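Local coordinates for 3,4-dihydroxybenzoate decarboxylase (Enterobacter cloacae, PDB 5NY5), which probably catalyses the reversible decarboxylation of 3,4-dihydroxybenzoate to catechol with prenylated FMN, as a member of the UbiD family, at residues I5-S10 and I258-I263; G68-V73 and R312-L317; G74-R79 and T328-L333; F149-V154 and Q318-P323; G250-E255 and I264-L269. One frame throughout, in Å; residues are numbered along the deposited sequence.

The first segments come in the order 5-10, 68-73, 74-79, 149-154 and 250-255. Contact 5 lies inside the loops closed by contacts 2, 3 and 4. Contacts 1 and 2 have centres about 12 Å apart and touch. Contacts 2 and 4 share strand 316-319, which pairs with strand 70-73, and their centres are about 14 Å apart. Contact 3 uses helix 324-346, which follows that strand. Contacts 4 and 5 reach the antiparallel sheet, with centres about 19 Å apart. The chain from 312 to 333 thus ties the N-terminal region to the flavin-binding region, and contacts 3 and 4 lie near residues that bind prenylated FMN.

Contact 1 of 5, residues I5-S10 and I258-I263; sequences INDLRS and IARAEI
Asp-7 with Arg-260 and Arg-9 with Glu-262 form two salt bridges that join the start of helix 8-16 to the loop between strands 256-258 and 263-269. Asp-7 is the N-cap of the helix. The geometry fits a capping box with Ser-10, but the two side-chain oxygens are modelled too close, so this detail is doubtful. The loop opens with a type I beta turn from Ile-258 to Ala-261 and ends in a classic beta bulge, where Glu-262 and Ile-263 both face Met-210. In the first bridge, Asp-7 OD2 lies 2.7 Å from Arg-260 NH2. The carboxylate and guanidinium planes are only 12° apart, but the oxygen comes in obliquely. The Arg-260 chain bends at both chi2 (-70°) and chi3 (-75°), which turns the guanidinium back alongside Asn-6 and Asp-7, with Asn-6 O at its edge. In the second bridge, Arg-9 NE donates to Glu-262 OE2 at 2.8 Å, on the syn side of the carboxylate. A weak bond from Arg-9 NH2 to Glu-262 OE1, 3.3 Å long, sits beside it. The two flat groups are nearly coplanar, and Arg-9 reaches out with an extended chain. Leu-8 CD2 packs on Glu-262 CG at 3.8 Å. Further out, Glu-262 OE1 accepts from Ile-316 N, and Arg-9 NH2 donates to Asn-313 O. These bonds tie the pair to the chain at Asn-313 and Ile-316. Two waters bridge the segments. One links Leu-8 N to Arg-260 O. The other accepts from Arg-9 N and donates to Glu-262 OE2 at 2.6 Å.

Contact 2 of 5, residues G68-V73 and R312-L317; sequences GSRILV and RNHAIL
This is a parallel beta pairing between strands 70-73 and 316-319, preceded by a stack of Arg-70 on His-314. Strand 316-319 is one of the two outermost strands, within this chain, of a four-stranded mixed sheet. The pairing joins the N-terminal region to the flavin-binding region. Ile-71 pairs with Leu-317. Leu-317 N donates to Arg-70 O at 3.0 Å, and Leu-72 N donates to Leu-317 O at 2.6 Å. At the start of the pairing, the guanidinium of Arg-70 lies flat on the His-314 ring. The centres are 3.8 Å apart and the planes 10° apart. Arg-70 CD also sits over the same ring, in a CH-pi contact. Ile-316 CG1 and CD1 lie over the opposite face of the guanidinium, with CG1 3.3 Å from Arg-70 NE. Arg-70 is thus sandwiched between ring and alkyl chain. Its first torsion (chi1 45°) sets CG between the backbone N and the carbonyl carbon, and the extended chain beyond carries the guanidinium to His-314. There NE and NH2 grip His-314 O side-on, and this oxygen lies in the guanidinium plane. A glycerol, probably from the crystallisation liquor, also hydrogen-bonds to Arg-70 NH2. Beside the stack, Leu-72 CB packs on Ile-316 CG2 at 3.6 Å, with Met-59 and Leu-8 nearby. At the ring edge, Gly-68 O lies 3.1 Å from His-314 CD2.

Contact 3 of 5, residues G74-R79 and T328-L333; sequences GMHASR and TTLAGL
The ring of His-76 presents one face to Leu-330 of helix 324-346. Leu-330 CD2 sits 4.2 Å from the ring centroid and 16° off its normal, a CH-pi contact shifted toward the rim. The CB of Met-75, a selenomethionine, lies over the opposite face, so the ring is held between two aliphatic groups. Tyr-217 meets the ring with its own plane nearly perpendicular. His-76 ND1 is hydrogen-bonded to Glu-326, one turn earlier on the same helix. On the backbone side, Thr-329 OG1 donates to His-76 O at 2.8 Å, from nearly straight beyond the carbonyl. The threonine hydroxyl stands beside its own backbone N (chi1 -66°), while CG2 turns toward His-76 CB, 4.2 Å away. Arg-79 crosses Leu-333 at a slant. Its NH2 comes 3.9 Å from Leu-333 CD2. The chain of Arg-79 is extended and then bends at chi3 (-92°); NH1 donates to Pro-90 O and NH2 forms a salt bridge with Glu-336. The segment 74-79, with its type I turn from Gly-74 to Ala-77, thus meets the helix through a carbonyl, an imidazole and a guanidinium. Leu-333 lies against Phe-222 and Leu-330 near Ile-169, which bind prenylated FMN, absent from this model. Bonds to His-76 O and ND1 satisfy two buried polar atoms, and with aliphatic groups on both faces they should limit how far the imidazole turns.

Contact 4 of 5, residues F149-V154 and Q318-P323; sequences FCLGLV and QTLVGP
Cys-150 and Leu-151, near the start of strand 148-157, pack against the chain leaving strand 316-319. Strand 148-157 belongs to the antiparallel sheet of the flavin-binding region, while strand 316-319 lies in the mixed sheet with strand 70-73. The contact therefore joins two sheets, and side chains rather than backbone bonds do the joining. Cys-150 comes first. Its CB lies 3.4 Å from Thr-319 OG1 and 3.7 Å from Leu-320 CD1. SG is more distant, 3.8 Å from Thr-319 OG1. The Cys-150 side chain is also near that of Arg-171, which binds prenylated FMN in the cofactor-bound protein. Leu-151 follows, pointing toward the other chain with its two branches doing different work. CD1 reaches the backbone, 3.7 Å from Thr-319 C, and comes 4.1 Å from Gln-318 CG. CD2 meets Leu-320 CD2, where the two leucines pack at a slant. Leu-320 can touch both residues because its CG stands between its backbone N and carbonyl carbon (chi1 49°), sending one methyl to Cys-150 and the other to Leu-151. Beyond this pair, Glu-326 and Leu-330 of helix 324-346 touch Leu-151, and Leu-151 O accepts from Tyr-217 OH. Phe-478 of a second subunit packs on Val-321, the residue after Leu-320. The closest approach of the two leucines is Leu-151 CD2 to Leu-320 CD2, at 3.7 Å.

Contact 5 of 5, residues G250-E255 and I264-L269; sequences GVAVKE and IIEGEL
The carboxylate of Glu-266 is held by two successive backbone N-H groups of the loop 250-255. Ala-252 N donates to Glu-266 OE1 at 2.6 Å, with an N-H...O angle of 154°. The bond falls on the syn lone pair of OE1. Val-251 N donates to Glu-266 OE2 at 2.9 Å, and this bond is nearly straight at 172°. It also arrives on the syn side, 20° out of the carboxylate plane. Each oxygen accepts one clear bond. The glutamate reaches the loop with a chain extended beyond CG. Its aliphatic part is used as well. Val-253 CG2 packs on Glu-266 CB at 3.7 Å, and Val-253 CG1 lies 3.8 Å from Gly-267 O. Close by, Ala-252 CB comes 3.3 Å from Glu-266 OE1. The arrangement ties the loop joining strands 246-249 and 256-258 to strand 263-269, an inner strand of the antiparallel sheet. Glu-266 keeps its backbone bonds to Lys-307 and Ala-308 in the neighbouring strand 303-311, so the sheet anchors the residue that holds the loop. Two N-H donors facing the carboxylate of this buried residue would be expected to favour its charged form.

Contact 1 of 5, residues I5-S10 and I258-I263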
# COMPACT_ATOMS: atom_id res chain seq x y z
N ILE A 5 32.97 32.35 -33.77
CA ILE A 5 32.00 33.02 -32.92
C ILE A 5 32.73 33.60 -31.72
O ILE A 5 33.50 32.90 -31.05
CB ILE A 5 30.88 32.06 -32.47
CG1 ILE A 5 30.13 31.52 -33.68
CG2 ILE A 5 29.92 32.78 -31.54
CD1 ILE A 5 28.90 30.73 -33.32
N ASN A 6 32.50 34.89 -31.46
CA ASN A 6 33.03 35.52 -30.26
C ASN A 6 32.07 36.52 -29.63
O ASN A 6 32.43 37.16 -28.64
CB ASN A 6 34.37 36.22 -30.56
CG ASN A 6 34.27 37.26 -31.66
OD1 ASN A 6 33.18 37.72 -32.01
ND2 ASN A 6 35.41 37.64 -32.21
N ASP A 7 30.86 36.67 -30.17
CA ASP A 7 29.87 37.56 -29.58
C ASP A 7 28.49 37.15 -30.10
O ASP A 7 28.34 36.17 -30.82
CB ASP A 7 30.18 39.03 -29.89
CG ASP A 7 30.44 39.28 -31.37
OD1 ASP A 7 29.98 38.48 -32.21
OD2 ASP A 7 31.10 40.29 -31.69
N LEU A 8 27.48 37.94 -29.72
CA LEU A 8 26.11 37.63 -30.13
C LEU A 8 25.94 37.77 -31.64
O LEU A 8 25.28 36.94 -32.27
CB LEU A 8 25.14 38.55 -29.39
CG LEU A 8 23.67 38.48 -29.78
CD1 LEU A 8 23.12 37.08 -29.59
CD2 LEU A 8 22.88 39.48 -28.97
N ARG A 9 26.53 38.81 -32.24
CA ARG A 9 26.29 39.07 -33.65
C ARG A 9 26.97 38.06 -34.56
O ARG A 9 26.45 37.75 -35.63
CB ARG A 9 26.73 40.49 -34.00
CG ARG A 9 25.97 41.56 -33.23
CD ARG A 9 26.32 42.95 -33.70
NE ARG A 9 25.79 43.97 -32.80
CZ ARG A 9 25.75 45.27 -33.08
NH1 ARG A 9 26.19 45.71 -34.25
NH2 ARG A 9 25.25 46.12 -32.20
N SER A 10 28.12 37.52 -34.15
CA SER A 10 28.72 36.44 -34.93
C SER A 10 27.93 35.15 -34.79
O SER A 10 27.97 34.30 -35.68
CB SER A 10 30.18 36.23 -34.51
OG SER A 10 30.37 36.47 -33.13
N ILE A 258 31.95 42.08 -19.58
CA ILE A 258 32.19 41.32 -20.81
C ILE A 258 32.49 42.30 -21.94
O ILE A 258 31.64 43.13 -22.29
CB ILE A 258 31.00 40.42 -21.14
CG1 ILE A 258 30.76 39.41 -20.02
CG2 ILE A 258 31.23 39.70 -22.46
CD1 ILE A 258 31.91 38.47 -19.79
N ALA A 259 33.69 42.20 -22.50
CA ALA A 259 34.12 43.17 -23.50
C ALA A 259 33.29 43.08 -24.77
O ALA A 259 32.97 44.10 -25.39
CB ALA A 259 35.60 42.97 -23.82
N ARG A 260 32.92 41.87 -25.18
CA ARG A 260 32.18 41.65 -26.42
C ARG A 260 30.67 41.72 -26.22
O ARG A 260 29.92 41.40 -27.14
CB ARG A 260 32.55 40.29 -27.02
CG ARG A 260 34.03 40.13 -27.31
CD ARG A 260 34.47 41.00 -28.46
NE ARG A 260 34.03 40.46 -29.74
CZ ARG A 260 34.17 41.09 -30.90
NH1 ARG A 260 34.74 42.28 -30.94
NH2 ARG A 260 33.74 40.52 -32.02
N ALA A 261 30.21 42.15 -25.05
CA ALA A 261 28.78 42.15 -24.76
C ALA A 261 28.07 43.24 -25.56
O ALA A 261 28.68 44.15 -26.10
CB ALA A 261 28.54 42.35 -23.27
N GLU A 262 26.74 43.12 -25.61
CA GLU A 262 25.93 44.12 -26.29
C GLU A 262 25.61 45.29 -25.37
O GLU A 262 25.80 46.45 -25.75
CB GLU A 262 24.63 43.48 -26.81
CG GLU A 262 24.82 42.61 -28.04
CD GLU A 262 24.97 43.41 -29.31
OE1 GLU A 262 24.36 44.50 -29.41
OE2 GLU A 262 25.70 42.96 -30.22
N ILE A 263 25.13 45.01 -24.16
CA ILE A 263 24.75 46.04 -23.20
C ILE A 263 25.34 45.69 -21.85
O ILE A 263 25.38 44.51 -21.46
CB ILE A 263 23.22 46.19 -23.10
CG1 ILE A 263 22.60 46.42 -24.48
CG2 ILE A 263 22.85 47.33 -22.17
CD1 ILE A 263 21.12 46.66 -24.45
O HOH W 1 28.00 39.50 -27.49
O HOH W 2 27.29 40.89 -30.43

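Contact 2 of 5, residues G68-V73 and R312-L317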
# COMPACT_ATOMS: atom_id res chain seq x y z
N GLY A 68 15.40 52.88 -32.96
CA GLY A 68 16.79 52.55 -32.76
C GLY A 68 17.05 51.39 -31.83
O GLY A 68 18.20 50.94 -31.72
N SER A 69 16.03 50.90 -31.14
CA SER A 69 16.16 49.70 -30.32
C SER A 69 15.73 48.48 -31.12
O SER A 69 14.89 48.56 -32.02
CB SER A 69 15.32 49.80 -29.05
OG SER A 69 15.95 50.64 -28.09
N ARG A 70 16.32 47.33 -30.79
CA ARG A 70 15.93 46.06 -31.37
C ARG A 70 16.09 44.98 -30.31
O ARG A 70 17.15 44.87 -29.69
CB ARG A 70 16.76 45.74 -32.62
CG ARG A 70 18.25 45.98 -32.48
CD ARG A 70 18.99 45.59 -33.75
NE ARG A 70 20.43 45.79 -33.62
CZ ARG A 70 21.32 45.45 -34.55
NH1 ARG A 70 20.92 44.89 -35.68
NH2 ARG A 70 22.61 45.67 -34.34
N ILE A 71 15.03 44.20 -30.10
CA ILE A 71 14.94 43.26 -28.99
C ILE A 71 15.04 41.84 -29.52
O ILE A 71 14.41 41.49 -30.53
CB ILE A 71 13.64 43.47 -28.20
CG1 ILE A 71 13.59 44.89 -27.64
CG2 ILE A 71 13.52 42.45 -27.08
CD1 ILE A 71 12.37 45.20 -26.82
N LEU A 72 15.83 41.02 -28.83
CA LEU A 72 16.15 39.67 -29.27
C LEU A 72 15.65 38.65 -28.25
O LEU A 72 15.93 38.78 -27.06
CB LEU A 72 17.66 39.53 -29.45
CG LEU A 72 18.15 38.20 -29.99
CD1 LEU A 72 17.54 37.95 -31.35
CD2 LEU A 72 19.66 38.25 -30.06
N VAL A 73 14.92 37.64 -28.73
CA VAL A 73 14.39 36.59 -27.87
C VAL A 73 14.54 35.24 -28.57
O VAL A 73 14.55 35.15 -29.80
CB VAL A 73 12.91 36.82 -27.50
CG1 VAL A 73 12.75 38.07 -26.66
CG2 VAL A 73 12.06 36.89 -28.75
N ARG A 312 27.17 48.85 -27.14
CA ARG A 312 27.76 49.10 -28.44
C ARG A 312 26.77 49.84 -29.35
O ARG A 312 25.61 50.06 -28.99
CB ARG A 312 28.22 47.80 -29.11
CG ARG A 312 27.57 46.54 -28.61
CD ARG A 312 27.80 45.40 -29.60
NE ARG A 312 28.92 44.53 -29.24
CZ ARG A 312 29.54 43.71 -30.09
NH1 ARG A 312 30.53 42.94 -29.67
NH2 ARG A 312 29.17 43.68 -31.36
N ASN A 313 27.26 50.23 -30.52
CA ASN A 313 26.43 50.94 -31.48
C ASN A 313 25.28 50.06 -31.95
O ASN A 313 25.50 48.93 -32.41
CB ASN A 313 27.27 51.39 -32.68
CG ASN A 313 28.27 52.47 -32.31
OD1 ASN A 313 28.11 53.17 -31.31
ND2 ASN A 313 29.31 52.62 -33.13
N HIS A 314 24.06 50.58 -31.84
CA HIS A 314 22.84 49.85 -32.18
C HIS A 314 22.75 48.55 -31.37
O HIS A 314 22.62 47.45 -31.91
CB HIS A 314 22.79 49.57 -33.69
CG HIS A 314 21.40 49.34 -34.21
ND1 HIS A 314 21.15 48.67 -35.38
CD2 HIS A 314 20.20 49.70 -33.71
CE1 HIS A 314 19.84 48.62 -35.59
NE2 HIS A 314 19.24 49.25 -34.59
N ALA A 315 22.81 48.72 -30.05
CA ALA A 315 22.92 47.58 -29.15
C ALA A 315 21.67 46.71 -29.20
O ALA A 315 20.55 47.20 -29.15
CB ALA A 315 23.16 48.06 -27.72
N ILE A 316 21.89 45.40 -29.30
CA ILE A 316 20.80 44.43 -29.27
C ILE A 316 20.45 44.13 -27.83
O ILE A 316 21.33 43.84 -27.01
CB ILE A 316 21.21 43.15 -30.02
CG1 ILE A 316 21.52 43.46 -31.49
CG2 ILE A 316 20.11 42.11 -29.91
CD1 ILE A 316 22.16 42.31 -32.22
N LEU A 317 19.16 44.21 -27.50
CA LEU A 317 18.67 43.82 -26.18
C LEU A 317 18.22 42.37 -26.24
O LEU A 317 17.24 42.04 -26.92
CB LEU A 317 17.54 44.74 -25.73
CG LEU A 317 16.97 44.45 -24.34
CD1 LEU A 317 18.09 44.38 -23.32
CD2 LEU A 317 15.95 45.50 -23.94
O HOH W 3 16.72 49.18 -34.86

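Contact 3 of 5, residues G74-R79 and T328-L333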
# COMPACT_ATOMS: atom_id res chain seq x y z
N GLY A 74 14.66 34.19 -27.76
CA GLY A 74 14.62 32.83 -28.25
C GLY A 74 15.94 32.24 -28.69
O GLY A 74 15.94 31.19 -29.34
N MSE A 75 17.06 32.87 -28.35
CA MSE A 75 18.36 32.43 -28.85
C MSE A 75 18.68 31.01 -28.41
O MSE A 75 19.19 30.22 -29.19
CB MSE A 75 19.45 33.40 -28.39
CG MSE A 75 20.77 33.31 -29.15
SE MSE A 75 20.65 33.63 -31.09
CE MSE A 75 19.33 35.01 -31.11
N HIS A 76 18.38 30.68 -27.15
CA HIS A 76 18.61 29.35 -26.62
C HIS A 76 17.34 28.51 -26.57
O HIS A 76 17.34 27.45 -25.92
CB HIS A 76 19.24 29.43 -25.23
CG HIS A 76 20.25 30.52 -25.07
ND1 HIS A 76 19.94 31.75 -24.54
CD2 HIS A 76 21.57 30.56 -25.38
CE1 HIS A 76 21.02 32.51 -24.52
NE2 HIS A 76 22.02 31.81 -25.02
N ALA A 77 16.27 28.94 -27.22
CA ALA A 77 14.97 28.26 -27.13
C ALA A 77 14.86 27.06 -28.06
O ALA A 77 13.82 26.84 -28.67
CB ALA A 77 13.86 29.26 -27.42
N SER A 78 15.93 26.27 -28.19
CA SER A 78 15.93 25.08 -29.02
C SER A 78 17.19 24.26 -28.75
O SER A 78 18.30 24.80 -28.72
CB SER A 78 15.85 25.45 -30.50
OG SER A 78 16.26 24.37 -31.32
N ARG A 79 17.03 22.95 -28.55
CA ARG A 79 18.20 22.11 -28.35
C ARG A 79 19.01 21.98 -29.63
O ARG A 79 20.25 21.98 -29.59
CB ARG A 79 17.79 20.73 -27.82
CG ARG A 79 18.95 19.76 -27.67
CD ARG A 79 18.51 18.43 -27.09
NE ARG A 79 18.61 18.41 -25.64
CZ ARG A 79 19.56 17.77 -24.96
NH1 ARG A 79 20.49 17.10 -25.61
NH2 ARG A 79 19.57 17.81 -23.64
N THR A 328 14.74 25.67 -20.39
CA THR A 328 15.04 24.24 -20.45
C THR A 328 16.47 24.00 -20.93
O THR A 328 17.16 23.11 -20.42
CB THR A 328 14.05 23.53 -21.36
OG1 THR A 328 12.73 23.62 -20.80
CG2 THR A 328 14.43 22.07 -21.52
N THR A 329 16.92 24.78 -21.92
CA THR A 329 18.29 24.63 -22.39
C THR A 329 19.29 25.03 -21.32
O THR A 329 20.20 24.27 -20.97
CB THR A 329 18.51 25.48 -23.65
OG1 THR A 329 17.72 24.95 -24.72
CG2 THR A 329 19.97 25.47 -24.05
N LEU A 330 19.13 26.24 -20.77
CA LEU A 330 20.12 26.76 -19.83
C LEU A 330 20.17 25.95 -18.54
O LEU A 330 21.24 25.79 -17.94
CB LEU A 330 19.83 28.23 -19.54
CG LEU A 330 19.91 29.16 -20.75
CD1 LEU A 330 19.59 30.60 -20.37
CD2 LEU A 330 21.29 29.08 -21.39
N ALA A 331 19.03 25.43 -18.10
CA ALA A 331 18.99 24.67 -16.85
C ALA A 331 19.17 23.17 -17.07
O ALA A 331 19.77 22.50 -16.22
CB ALA A 331 17.67 24.92 -16.12
N GLY A 332 18.67 22.63 -18.19
CA GLY A 332 18.70 21.20 -18.38
C GLY A 332 20.05 20.63 -18.74
O GLY A 332 20.39 19.52 -18.33
N LEU A 333 20.85 21.37 -19.51
CA LEU A 333 22.19 20.90 -19.85
C LEU A 333 23.06 20.70 -18.62
O LEU A 333 23.74 19.66 -18.53
CB LEU A 333 22.84 21.85 -20.85
CG LEU A 333 22.26 21.80 -22.27
CD1 LEU A 333 22.93 22.83 -23.16
CD2 LEU A 333 22.43 20.41 -22.85

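Contact 4 of 5, residues F149-V154 and Q318-P323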
# COMPACT_ATOMS: atom_id res chain seq x y z
N PHE A 149 14.61 42.35 -17.11
CA PHE A 149 15.73 41.77 -17.83
C PHE A 149 15.92 40.35 -17.30
O PHE A 149 16.03 40.16 -16.09
CB PHE A 149 17.02 42.58 -17.64
CG PHE A 149 16.91 44.01 -18.09
CD1 PHE A 149 17.00 44.34 -19.43
CD2 PHE A 149 16.75 45.02 -17.16
CE1 PHE A 149 16.91 45.66 -19.83
CE2 PHE A 149 16.66 46.34 -17.56
CZ PHE A 149 16.74 46.66 -18.90
N CYS A 150 15.96 39.37 -18.20
CA CYS A 150 15.96 37.98 -17.78
C CYS A 150 17.25 37.24 -18.07
O CYS A 150 17.40 36.09 -17.62
CB CYS A 150 14.80 37.23 -18.45
SG CYS A 150 13.18 37.88 -18.01
N LEU A 151 18.20 37.84 -18.78
CA LEU A 151 19.46 37.20 -19.11
C LEU A 151 20.63 38.12 -18.78
O LEU A 151 21.51 38.38 -19.60
CB LEU A 151 19.48 36.78 -20.58
CG LEU A 151 18.51 35.65 -20.94
CD1 LEU A 151 18.52 35.38 -22.44
CD2 LEU A 151 18.85 34.39 -20.16
N GLY A 152 20.64 38.63 -17.55
CA GLY A 152 21.74 39.44 -17.09
C GLY A 152 22.85 38.62 -16.46
O GLY A 152 22.68 38.07 -15.37
N LEU A 153 23.98 38.52 -17.15
CA LEU A 153 25.15 37.84 -16.62
C LEU A 153 25.86 38.79 -15.66
O LEU A 153 26.44 39.79 -16.09
CB LEU A 153 26.07 37.39 -17.74
CG LEU A 153 27.30 36.60 -17.30
CD1 LEU A 153 26.93 35.17 -16.96
CD2 LEU A 153 28.37 36.62 -18.37
N VAL A 154 25.82 38.48 -14.37
CA VAL A 154 26.31 39.38 -13.33
C VAL A 154 27.71 38.94 -12.92
O VAL A 154 27.93 37.77 -12.58
CB VAL A 154 25.36 39.40 -12.12
CG1 VAL A 154 25.92 40.30 -11.04
CG2 VAL A 154 23.98 39.86 -12.55
N GLN A 318 18.94 41.49 -25.55
CA GLN A 318 18.63 40.06 -25.53
C GLN A 318 17.93 39.70 -24.22
O GLN A 318 18.37 40.10 -23.14
CB GLN A 318 19.90 39.22 -25.69
CG GLN A 318 19.65 37.73 -25.63
CD GLN A 318 20.92 36.92 -25.84
OE1 GLN A 318 22.02 37.44 -25.75
NE2 GLN A 318 20.75 35.63 -26.12
N THR A 319 16.85 38.94 -24.34
CA THR A 319 16.13 38.40 -23.19
C THR A 319 15.46 37.10 -23.62
O THR A 319 15.74 36.57 -24.70
CB THR A 319 15.14 39.43 -22.63
OG1 THR A 319 14.57 38.94 -21.41
CG2 THR A 319 14.03 39.71 -23.64
N LEU A 320 14.57 36.58 -22.78
CA LEU A 320 13.85 35.36 -23.09
C LEU A 320 12.35 35.59 -22.93
O LEU A 320 11.91 36.61 -22.39
CB LEU A 320 14.32 34.18 -22.21
CG LEU A 320 14.43 34.35 -20.69
CD1 LEU A 320 13.08 34.39 -20.00
CD2 LEU A 320 15.29 33.24 -20.11
N VAL A 321 11.58 34.62 -23.39
CA VAL A 321 10.12 34.62 -23.26
C VAL A 321 9.70 33.24 -22.77
O VAL A 321 10.18 32.22 -23.28
CB VAL A 321 9.42 34.95 -24.59
CG1 VAL A 321 7.92 34.76 -24.47
CG2 VAL A 321 9.74 36.38 -25.01
N GLY A 322 8.82 33.21 -21.78
CA GLY A 322 8.29 31.94 -21.31
C GLY A 322 8.35 31.68 -19.82
O GLY A 322 7.34 31.79 -19.13
N PRO A 323 9.54 31.33 -19.30
CA PRO A 323 10.84 31.26 -19.97
C PRO A 323 10.98 30.08 -20.93
O PRO A 323 11.98 30.03 -21.65
CB PRO A 323 11.82 31.13 -18.81
CG PRO A 323 11.05 30.44 -17.76
CD PRO A 323 9.65 30.96 -17.87

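Contact 5 of 5, residues G250-E255 and I264-L269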
# COMPACT_ATOMS: atom_id res chain seq x y z
N GLY A 250 35.60 48.06 -15.62
CA GLY A 250 34.42 48.89 -15.57
C GLY A 250 34.75 50.36 -15.72
O GLY A 250 35.88 50.80 -15.52
N VAL A 251 33.73 51.12 -16.08
CA VAL A 251 33.86 52.55 -16.30
C VAL A 251 33.44 53.36 -15.08
O VAL A 251 34.08 54.35 -14.74
CB VAL A 251 33.05 52.96 -17.55
CG1 VAL A 251 32.72 54.44 -17.52
CG2 VAL A 251 33.83 52.63 -18.82
N ALA A 252 32.40 52.92 -14.38
CA ALA A 252 31.88 53.65 -13.23
C ALA A 252 31.91 52.86 -11.93
O ALA A 252 31.70 53.47 -10.87
CB ALA A 252 30.44 54.11 -13.49
N VAL A 253 32.16 51.55 -11.96
CA VAL A 253 32.14 50.72 -10.77
C VAL A 253 33.41 49.88 -10.73
O VAL A 253 34.16 49.80 -11.70
CB VAL A 253 30.89 49.82 -10.70
CG1 VAL A 253 29.63 50.66 -10.65
CG2 VAL A 253 30.86 48.86 -11.87
N LYS A 254 33.63 49.25 -9.58
CA LYS A 254 34.85 48.48 -9.33
C LYS A 254 34.62 47.01 -9.67
O LYS A 254 34.58 46.12 -8.81
CB LYS A 254 35.30 48.65 -7.88
CG LYS A 254 35.51 50.09 -7.46
CD LYS A 254 36.70 50.70 -8.16
CE LYS A 254 36.95 52.13 -7.69
NZ LYS A 254 35.79 53.01 -7.98
N GLU A 255 34.46 46.75 -10.96
CA GLU A 255 34.25 45.40 -11.47
C GLU A 255 34.43 45.41 -12.98
O GLU A 255 34.20 46.43 -13.63
CB GLU A 255 32.85 44.88 -11.10
CG GLU A 255 32.66 43.39 -11.31
CD GLU A 255 33.71 42.55 -10.61
OE1 GLU A 255 34.62 42.03 -11.29
OE2 GLU A 255 33.63 42.42 -9.37
N ILE A 264 25.81 46.71 -21.13
CA ILE A 264 26.34 46.55 -19.78
C ILE A 264 25.60 47.51 -18.86
O ILE A 264 25.39 48.68 -19.21
CB ILE A 264 27.86 46.83 -19.73
CG1 ILE A 264 28.60 45.98 -20.75
CG2 ILE A 264 28.40 46.58 -18.32
CD1 ILE A 264 28.52 44.51 -20.47
N ILE A 265 25.21 47.02 -17.69
CA ILE A 265 24.66 47.86 -16.64
C ILE A 265 25.62 47.80 -15.46
O ILE A 265 25.83 46.74 -14.87
CB ILE A 265 23.25 47.40 -16.22
CG1 ILE A 265 22.31 47.41 -17.42
CG2 ILE A 265 22.71 48.30 -15.13
CD1 ILE A 265 20.89 46.99 -17.08
N GLU A 266 26.22 48.94 -15.14
CA GLU A 266 27.13 49.05 -14.01
C GLU A 266 26.38 49.67 -12.83
O GLU A 266 25.88 50.79 -12.93
CB GLU A 266 28.35 49.90 -14.36
CG GLU A 266 29.24 49.30 -15.44
CD GLU A 266 30.46 50.15 -15.73
OE1 GLU A 266 30.68 51.14 -15.00
OE2 GLU A 266 31.20 49.83 -16.68
N GLY A 267 26.30 48.93 -11.73
CA GLY A 267 25.57 49.40 -10.58
C GLY A 267 26.16 48.86 -9.29
O GLY A 267 27.16 48.15 -9.29
N GLU A 268 25.51 49.21 -8.19
CA GLU A 268 25.91 48.76 -6.86
C GLU A 268 24.69 48.31 -6.08
O GLU A 268 23.60 48.86 -6.23
CB GLU A 268 26.63 49.88 -6.09
CG GLU A 268 27.97 50.28 -6.69
CD GLU A 268 28.53 51.54 -6.06
OE1 GLU A 268 29.62 51.98 -6.48
OE2 GLU A 268 27.88 52.08 -5.14
N LEU A 269 24.89 47.29 -5.25
CA LEU A 269 23.84 46.80 -4.36
C LEU A 269 23.85 47.65 -3.09
O LEU A 269 24.80 47.58 -2.30
CB LEU A 269 24.06 45.32 -4.05
CG LEU A 269 23.74 44.35 -5.18
CD1 LEU A 269 24.60 43.11 -5.10
CD2 LEU A 269 22.27 43.97 -5.15